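NADH dehydrogenase (Methanothermobacter marburgensis, PDB 4R81) probably oxidises NAD(P)H and passes the electrons to quinones by way of a bound flavin mononucleotide. Local coordinates at residues E55-A64 with R106-Y114. Residues are numbered along the deposited sequence; the frame is centred on the assembly and turned at random.
Sequences EYLREISQEA and RVWTYGYAY. With FMN (flavin mononucleotide), chain F.
Glu59 reaches from helix 53-61 to Thr109 and Tyr110 in the loop after helix 98-107, and its path illustrates how a carboxylate can fasten a loop to a helix. CB leaves the helix without facing the loop; CG stands beside the backbone N (chi1 -62°), and a bend at chi2 brings CD toward Thr109 and Tyr110. OE1 takes the amide of Tyr110 on its syn lone pair (N to OE1 2.7 Å, 162° at the hydrogen), and a water links it to Tyr114 OH. OE2 rests on Thr109 CG2 at 3.6 Å and is met from above its plane by Arg58 NH1, which also bonds to Tyr110 O in the carbonyl plane (2.9 Å). In this flavodoxin-like fold, helix 53-61 helps frame, through Tyr56 and Ile60, a flavin otherwise held largely by the second subunit; Tyr56 OH binds phosphate O3P. Tyr110 lays one ring face under Gln62, whose CB sits 3.7 Å from the ring centroid in a CH-pi contact. At the helix 98-107 end, Arg106 grips Glu55 side-on in a salt bridge through NE and NH2, NE to OE2 at 2.8 Å, the carboxylate and guanidinium planes 64° apart; NH1 pairs with Asp71. A leucine in place of Arg106 would probably leave both carboxylates without their cationic mate.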
ATOM      1  N   GLU A  55      -0.981  -8.289  17.524  1.00 22.77           N
ATOM      2  CA  GLU A  55      -1.973  -8.574  16.494  1.00 22.94           C
ATOM      3  C   GLU A  55      -1.422  -9.555  15.465  1.00 22.66           C
ATOM      4  O   GLU A  55      -2.128 -10.454  15.010  1.00 24.18           O
ATOM      5  CB  GLU A  55      -2.385  -7.289  15.787  1.00 24.33           C
ATOM      6  CG  GLU A  55      -3.100  -6.272  16.640  1.00 26.64           C
ATOM      7  CD  GLU A  55      -3.312  -4.981  15.883  1.00 30.25           C
ATOM      8  OE1 GLU A  55      -2.351  -4.197  15.774  1.00 30.86           O
ATOM      9  OE2 GLU A  55      -4.429  -4.760  15.370  1.00 32.89           O
ATOM     10  N   TYR A  56      -0.160  -9.370  15.097  1.00 20.88           N
ATOM     11  CA  TYR A  56       0.498 -10.259  14.146  1.00 21.79           C
ATOM     12  C   TYR A  56       0.454 -11.705  14.628  1.00 23.54           C
ATOM     13  O   TYR A  56       0.075 -12.610  13.876  1.00 23.77           O
ATOM     14  CB  TYR A  56       1.947  -9.823  13.913  1.00 21.53           C
ATOM     15  CG  TYR A  56       2.763 -10.865  13.195  1.00 21.15           C
ATOM     16  CD1 TYR A  56       2.679 -11.013  11.816  1.00 20.87           C
ATOM     17  CD2 TYR A  56       3.603 -11.722  13.898  1.00 21.99           C
ATOM     18  CE1 TYR A  56       3.418 -11.976  11.158  1.00 21.45           C
ATOM     19  CE2 TYR A  56       4.342 -12.693  13.248  1.00 23.01           C
ATOM     20  CZ  TYR A  56       4.246 -12.813  11.879  1.00 23.20           C
ATOM     21  OH  TYR A  56       4.979 -13.776  11.227  1.00 23.87           O
ATOM     22  N   LEU A  57       0.837 -11.924  15.882  1.00 23.46           N
ATOM     23  CA  LEU A  57       0.823 -13.273  16.434  1.00 24.30           C
ATOM     24  C   LEU A  57      -0.564 -13.879  16.371  1.00 24.23           C
ATOM     25  O   LEU A  57      -0.712 -15.066  16.073  1.00 25.99           O
ATOM     26  CB  LEU A  57       1.327 -13.286  17.873  1.00 25.62           C
ATOM     27  CG  LEU A  57       2.832 -13.107  18.034  1.00 27.40           C
ATOM     28  CD1 LEU A  57       3.205 -13.185  19.496  1.00 28.41           C
ATOM     29  CD2 LEU A  57       3.571 -14.166  17.237  1.00 27.79           C
ATOM     30  N   ARG A  58      -1.572 -13.055  16.645  1.00 24.68           N
ATOM     31  CA  ARG A  58      -2.961 -13.492  16.628  1.00 24.87           C
ATOM     32  C   ARG A  58      -3.366 -13.921  15.222  1.00 26.28           C
ATOM     33  O   ARG A  58      -3.995 -14.960  15.039  1.00 28.47           O
ATOM     34  CB  ARG A  58      -3.871 -12.368  17.150  1.00 25.87           C
ATOM     35  CG  ARG A  58      -5.335 -12.756  17.365  1.00 28.64           C
ATOM     36  CD  ARG A  58      -6.209 -12.374  16.179  1.00 29.91           C
ATOM     37  NE  ARG A  58      -7.621 -12.709  16.373  1.00 30.98           N
ATOM     38  CZ  ARG A  58      -8.475 -12.942  15.378  1.00 31.03           C
ATOM     39  NH1 ARG A  58      -8.063 -12.882  14.113  1.00 29.45           N
ATOM     40  NH2 ARG A  58      -9.739 -13.240  15.645  1.00 32.17           N
ATOM     41  N   GLU A  59      -3.003 -13.115  14.230  1.00 25.60           N
ATOM     42  CA  GLU A  59      -3.330 -13.414  12.840  1.00 24.72           C
ATOM     43  C   GLU A  59      -2.638 -14.680  12.329  1.00 26.04           C
ATOM     44  O   GLU A  59      -3.256 -15.499  11.642  1.00 26.60           O
ATOM     45  CB  GLU A  59      -3.000 -12.212  11.954  1.00 24.52           C
ATOM     46  CG  GLU A  59      -3.811 -10.976  12.318  1.00 25.36           C
ATOM     47  CD  GLU A  59      -5.305 -11.230  12.268  1.00 27.45           C
ATOM     48  OE1 GLU A  59      -5.796 -11.674  11.203  1.00 27.99           O
ATOM     49  OE2 GLU A  59      -5.989 -10.998  13.294  1.00 28.53           O
ATOM     50  N   ILE A  60      -1.359 -14.840  12.661  1.00 27.71           N
ATOM     51  CA  ILE A  60      -0.598 -16.020  12.242  1.00 29.27           C
ATOM     52  C   ILE A  60      -1.132 -17.301  12.877  1.00 29.96           C
ATOM     53  O   ILE A  60      -1.086 -18.375  12.267  1.00 31.11           O
ATOM     54  CB  ILE A  60       0.912 -15.855  12.549  1.00 30.20           C
ATOM     55  CG1 ILE A  60       1.514 -14.803  11.620  1.00 30.91           C
ATOM     56  CG2 ILE A  60       1.668 -17.172  12.395  1.00 34.12           C
ATOM     57  CD1 ILE A  60       1.481 -15.189  10.143  1.00 31.76           C
ATOM     58  N   SER A  61      -1.661 -17.175  14.093  1.00 29.97           N
ATOM     59  CA  SER A  61      -2.180 -18.328  14.824  1.00 30.44           C
ATOM     60  C   SER A  61      -3.377 -18.947  14.106  1.00 32.14           C
ATOM     61  O   SER A  61      -3.621 -20.152  14.214  1.00 33.63           O
ATOM     62  CB  SER A  61      -2.580 -17.937  16.249  1.00 31.69           C
ATOM     63  OG  SER A  61      -3.856 -17.314  16.277  1.00 32.70           O
ATOM     64  N   GLN A  62      -4.114 -18.111  13.378  1.00 31.96           N
ATOM     65  CA  GLN A  62      -5.285 -18.545  12.618  1.00 33.33           C
ATOM     66  C   GLN A  62      -6.313 -19.224  13.515  1.00 34.74           C
ATOM     67  O   GLN A  62      -6.737 -20.357  13.270  1.00 35.63           O
ATOM     68  CB  GLN A  62      -4.878 -19.424  11.428  1.00 35.06           C
ATOM     69  CG  GLN A  62      -3.854 -18.744  10.524  1.00 36.29           C
ATOM     70  CD  GLN A  62      -3.870 -19.251   9.095  1.00 37.43           C
ATOM     71  OE1 GLN A  62      -4.198 -20.408   8.836  1.00 38.48           O
ATOM     72  NE2 GLN A  62      -3.513 -18.376   8.153  1.00 37.41           N
ATOM     73  N   GLU A  63      -6.689 -18.508  14.570  1.00 36.32           N
ATOM     74  CA  GLU A  63      -7.768 -18.905  15.461  1.00 39.19           C
ATOM     75  C   GLU A  63      -8.881 -17.881  15.309  1.00 39.31           C
ATOM     76  O   GLU A  63      -8.724 -16.731  15.710  1.00 39.92           O
ATOM     77  CB  GLU A  63      -7.285 -18.921  16.913  1.00 41.45           C
ATOM     78  CG  GLU A  63      -6.180 -19.924  17.203  1.00 43.99           C
ATOM     79  CD  GLU A  63      -6.639 -21.358  17.028  1.00 47.14           C
ATOM     80  OE1 GLU A  63      -7.856 -21.609  17.163  1.00 48.56           O
ATOM     81  OE2 GLU A  63      -5.785 -22.235  16.752  1.00 47.81           O
ATOM     82  N   ALA A  64      -9.999 -18.297  14.721  1.00 40.37           N
ATOM     83  CA  ALA A  64     -11.094 -17.377  14.412  1.00 42.99           C
ATOM     84  C   ALA A  64     -11.718 -16.733  15.653  1.00 43.50           C
ATOM     85  O   ALA A  64     -12.258 -15.624  15.585  1.00 43.70           O
ATOM     86  CB  ALA A  64     -12.161 -18.087  13.581  1.00 44.12           C
ATOM     87  N   ARG A 106      -5.050  -4.374   9.536  1.00 16.28           N
ATOM     88  CA  ARG A 106      -5.559  -4.555  10.893  1.00 17.94           C
ATOM     89  C   ARG A 106      -7.021  -4.991  10.981  1.00 18.71           C
ATOM     90  O   ARG A 106      -7.422  -5.646  11.950  1.00 18.54           O
ATOM     91  CB  ARG A 106      -5.360  -3.265  11.701  1.00 17.58           C
ATOM     92  CG  ARG A 106      -3.901  -2.835  11.850  1.00 18.23           C
ATOM     93  CD  ARG A 106      -3.753  -1.732  12.890  1.00 19.14           C
ATOM     94  NE  ARG A 106      -4.252  -2.184  14.186  1.00 20.17           N
ATOM     95  CZ  ARG A 106      -5.204  -1.582  14.895  1.00 21.12           C
ATOM     96  NH1 ARG A 106      -5.754  -0.456  14.466  1.00 22.57           N
ATOM     97  NH2 ARG A 106      -5.591  -2.107  16.052  1.00 21.96           N
ATOM     98  N   VAL A 107      -7.817  -4.627   9.983  1.00 17.79           N
ATOM     99  CA  VAL A 107      -9.257  -4.842  10.066  1.00 19.03           C
ATOM    100  C   VAL A 107      -9.680  -6.110   9.335  1.00 19.20           C
ATOM    101  O   VAL A 107     -10.629  -6.771   9.739  1.00 20.26           O
ATOM    102  CB  VAL A 107     -10.046  -3.583   9.604  1.00 17.91           C
ATOM    103  CG1 VAL A 107     -11.568  -3.817   9.653  1.00 17.14           C
ATOM    104  CG2 VAL A 107      -9.660  -2.378  10.473  1.00 18.50           C
ATOM    105  N   TRP A 108      -8.948  -6.481   8.290  1.00 18.18           N
ATOM    106  CA  TRP A 108      -9.264  -7.708   7.567  1.00 18.60           C
ATOM    107  C   TRP A 108      -8.656  -8.908   8.304  1.00 19.47           C
ATOM    108  O   TRP A 108      -7.649  -9.478   7.872  1.00 20.31           O
ATOM    109  CB  TRP A 108      -8.727  -7.644   6.135  1.00 18.69           C
ATOM    110  CG  TRP A 108      -9.603  -7.002   5.041  1.00 18.53           C
ATOM    111  CD1 TRP A 108      -9.307  -6.978   3.713  1.00 18.96           C
ATOM    112  CD2 TRP A 108     -10.882  -6.324   5.172  1.00 19.09           C
ATOM    113  NE1 TRP A 108     -10.294  -6.335   3.008  1.00 18.12           N
ATOM    114  CE2 TRP A 108     -11.272  -5.926   3.874  1.00 18.83           C
ATOM    115  CE3 TRP A 108     -11.725  -6.013   6.248  1.00 18.79           C
ATOM    116  CZ2 TRP A 108     -12.469  -5.244   3.620  1.00 18.68           C
ATOM    117  CZ3 TRP A 108     -12.914  -5.331   5.993  1.00 19.70           C
ATOM    118  CH2 TRP A 108     -13.272  -4.954   4.689  1.00 19.67           C
ATOM    119  N   THR A 109      -9.276  -9.298   9.413  1.00 19.82           N
ATOM    120  CA  THR A 109      -8.686 -10.275  10.333  1.00 20.59           C
ATOM    121  C   THR A 109      -9.073 -11.714  10.038  1.00 22.18           C
ATOM    122  O   THR A 109     -10.108 -11.981   9.429  1.00 22.21           O
ATOM    123  CB  THR A 109      -9.056  -9.945  11.796  1.00 21.02           C
ATOM    124  OG1 THR A 109     -10.478  -9.818  11.914  1.00 23.08           O
ATOM    125  CG2 THR A 109      -8.424  -8.643  12.199  1.00 21.11           C
ATOM    126  N   TYR A 110      -8.226 -12.645  10.472  1.00 23.26           N
ATOM    127  CA  TYR A 110      -8.521 -14.055  10.302  1.00 25.02           C
ATOM    128  C   TYR A 110      -9.784 -14.396  11.086  1.00 26.92           C
ATOM    129  O   TYR A 110      -9.934 -14.003  12.251  1.00 26.75           O
ATOM    130  CB  TYR A 110      -7.356 -14.936  10.759  1.00 26.84           C
ATOM    131  CG  TYR A 110      -7.620 -16.392  10.473  1.00 27.91           C
ATOM    132  CD1 TYR A 110      -8.303 -17.184  11.384  1.00 28.53           C
ATOM    133  CD2 TYR A 110      -7.228 -16.965   9.269  1.00 29.29           C
ATOM    134  CE1 TYR A 110      -8.577 -18.501  11.116  1.00 29.44           C
ATOM    135  CE2 TYR A 110      -7.493 -18.283   8.994  1.00 30.59           C
ATOM    136  CZ  TYR A 110      -8.166 -19.049   9.923  1.00 31.36           C
ATOM    137  OH  TYR A 110      -8.440 -20.366   9.660  1.00 34.68           O
ATOM    138  N   GLY A 111     -10.690 -15.126  10.438  1.00 27.34           N
ATOM    139  CA  GLY A 111     -11.957 -15.487  11.046  1.00 28.48           C
ATOM    140  C   GLY A 111     -13.069 -14.523  10.680  1.00 29.90           C
ATOM    141  O   GLY A 111     -14.244 -14.810  10.915  1.00 31.39           O
ATOM    142  N   TYR A 112     -12.696 -13.383  10.103  1.00 28.88           N
ATOM    143  CA  TYR A 112     -13.656 -12.363   9.694  1.00 27.19           C
ATOM    144  C   TYR A 112     -13.620 -12.138   8.182  1.00 27.16           C
ATOM    145  O   TYR A 112     -14.607 -12.398   7.482  1.00 26.74           O
ATOM    146  CB  TYR A 112     -13.363 -11.048  10.419  1.00 26.89           C
ATOM    147  CG  TYR A 112     -14.275  -9.904  10.025  1.00 26.61           C
ATOM    148  CD1 TYR A 112     -15.618  -9.908  10.378  1.00 28.18           C
ATOM    149  CD2 TYR A 112     -13.790  -8.818   9.306  1.00 26.57           C
ATOM    150  CE1 TYR A 112     -16.453  -8.857  10.027  1.00 28.42           C
ATOM    151  CE2 TYR A 112     -14.612  -7.769   8.948  1.00 26.78           C
ATOM    152  CZ  TYR A 112     -15.943  -7.794   9.310  1.00 27.71           C
ATOM    153  OH  TYR A 112     -16.771  -6.752   8.956  1.00 27.83           O
ATOM    154  N   ALA A 113     -12.485 -11.650   7.683  1.00 25.62           N
ATOM    155  CA  ALA A 113     -12.330 -11.352   6.257  1.00 25.77           C
ATOM    156  C   ALA A 113     -11.940 -12.579   5.438  1.00 26.97           C
ATOM    157  O   ALA A 113     -12.178 -12.634   4.231  1.00 28.42           O
ATOM    158  CB  ALA A 113     -11.311 -10.236   6.048  1.00 23.30           C
ATOM    159  N   TYR A 114     -11.328 -13.556   6.098  1.00 26.87           N
ATOM    160  CA  TYR A 114     -10.913 -14.781   5.434  1.00 26.55           C
ATOM    161  C   TYR A 114     -10.675 -15.864   6.472  1.00 27.39           C
ATOM    162  O   TYR A 114     -10.326 -15.567   7.614  1.00 26.42           O
ATOM    163  CB  TYR A 114      -9.634 -14.546   4.616  1.00 25.99           C
ATOM    164  CG  TYR A 114      -8.374 -14.299   5.430  1.00 24.81           C
ATOM    165  CD1 TYR A 114      -8.121 -13.056   6.001  1.00 23.07           C
ATOM    166  CD2 TYR A 114      -7.425 -15.302   5.600  1.00 25.92           C
ATOM    167  CE1 TYR A 114      -6.967 -12.823   6.736  1.00 23.49           C
ATOM    168  CE2 TYR A 114      -6.270 -15.081   6.334  1.00 26.06           C
ATOM    169  CZ  TYR A 114      -6.046 -13.839   6.898  1.00 25.88           C
ATOM    170  OH  TYR A 114      -4.897 -13.616   7.624  1.00 26.92           O
TER
HETATM  171  N1  FMN F 300       0.276 -13.749   1.608  1.00 18.73           N
HETATM  172  C2  FMN F 300       0.011 -13.579   0.262  1.00 19.00           C
HETATM  173  O2  FMN F 300       0.459 -14.363  -0.572  1.00 19.49           O
HETATM  174  N3  FMN F 300      -0.762 -12.527  -0.162  1.00 19.08           N
HETATM  175  C4  FMN F 300      -1.290 -11.628   0.740  1.00 19.23           C
HETATM  176  O4  FMN F 300      -1.974 -10.692   0.334  1.00 21.43           O
HETATM  177  C4A FMN F 300      -1.041 -11.780   2.098  1.00 18.42           C
HETATM  178  N5  FMN F 300      -1.560 -10.888   3.018  1.00 19.16           N
HETATM  179  C5A FMN F 300      -1.276 -11.046   4.362  1.00 17.88           C
HETATM  180  C6  FMN F 300      -1.789 -10.146   5.291  1.00 18.71           C
HETATM  181  C7  FMN F 300      -1.514 -10.310   6.643  1.00 19.96           C
HETATM  182  C7M FMN F 300      -2.050  -9.335   7.637  1.00 20.87           C
HETATM  183  C8  FMN F 300      -0.729 -11.372   7.076  1.00 20.09           C
HETATM  184  C8M FMN F 300      -0.435 -11.547   8.534  1.00 22.81           C
HETATM  185  C9  FMN F 300      -0.224 -12.269   6.145  1.00 18.69           C
HETATM  186  C9A FMN F 300      -0.491 -12.115   4.787  1.00 18.72           C
HETATM  187  N10 FMN F 300       0.005 -13.016   3.858  1.00 18.96           N
HETATM  188  C10 FMN F 300      -0.250 -12.846   2.518  1.00 19.71           C
HETATM  189  C1' FMN F 300       0.899 -14.145   4.269  1.00 18.95           C
HETATM  190  C2' FMN F 300       2.280 -13.508   4.500  1.00 18.44           C
HETATM  191  O2' FMN F 300       2.878 -12.999   3.316  1.00 17.71           O
HETATM  192  C3' FMN F 300       3.206 -14.500   5.168  1.00 21.95           C
HETATM  193  O3' FMN F 300       2.688 -14.772   6.455  1.00 25.23           O
HETATM  194  C4' FMN F 300       4.594 -13.908   5.311  1.00 20.79           C
HETATM  195  O4' FMN F 300       5.267 -13.892   4.072  1.00 20.65           O
HETATM  196  C5' FMN F 300       5.411 -14.703   6.311  1.00 22.35           C
HETATM  197  O5' FMN F 300       6.538 -13.932   6.651  1.00 21.30           O
HETATM  198  P   FMN F 300       6.808 -13.615   8.199  1.00 20.28           P
HETATM  199  O1P FMN F 300       7.045 -14.913   8.951  1.00 21.86           O
HETATM  200  O2P FMN F 300       8.017 -12.709   8.259  1.00 21.47           O
HETATM  201  O3P FMN F 300       5.596 -12.934   8.784  1.00 20.18           O
HETATM  202  O   HOH W   1      -5.932  -6.361  14.291  1.00 27.18           O
HETATM  203  O   HOH W   2     -11.452 -12.159  13.377  1.00 26.62           O
HETATM  204  O   HOH W   3      -3.280 -15.635   8.865  1.00 26.22           O
HETATM  205  O   HOH W   4      -4.425 -11.416   8.885  1.00 27.77           O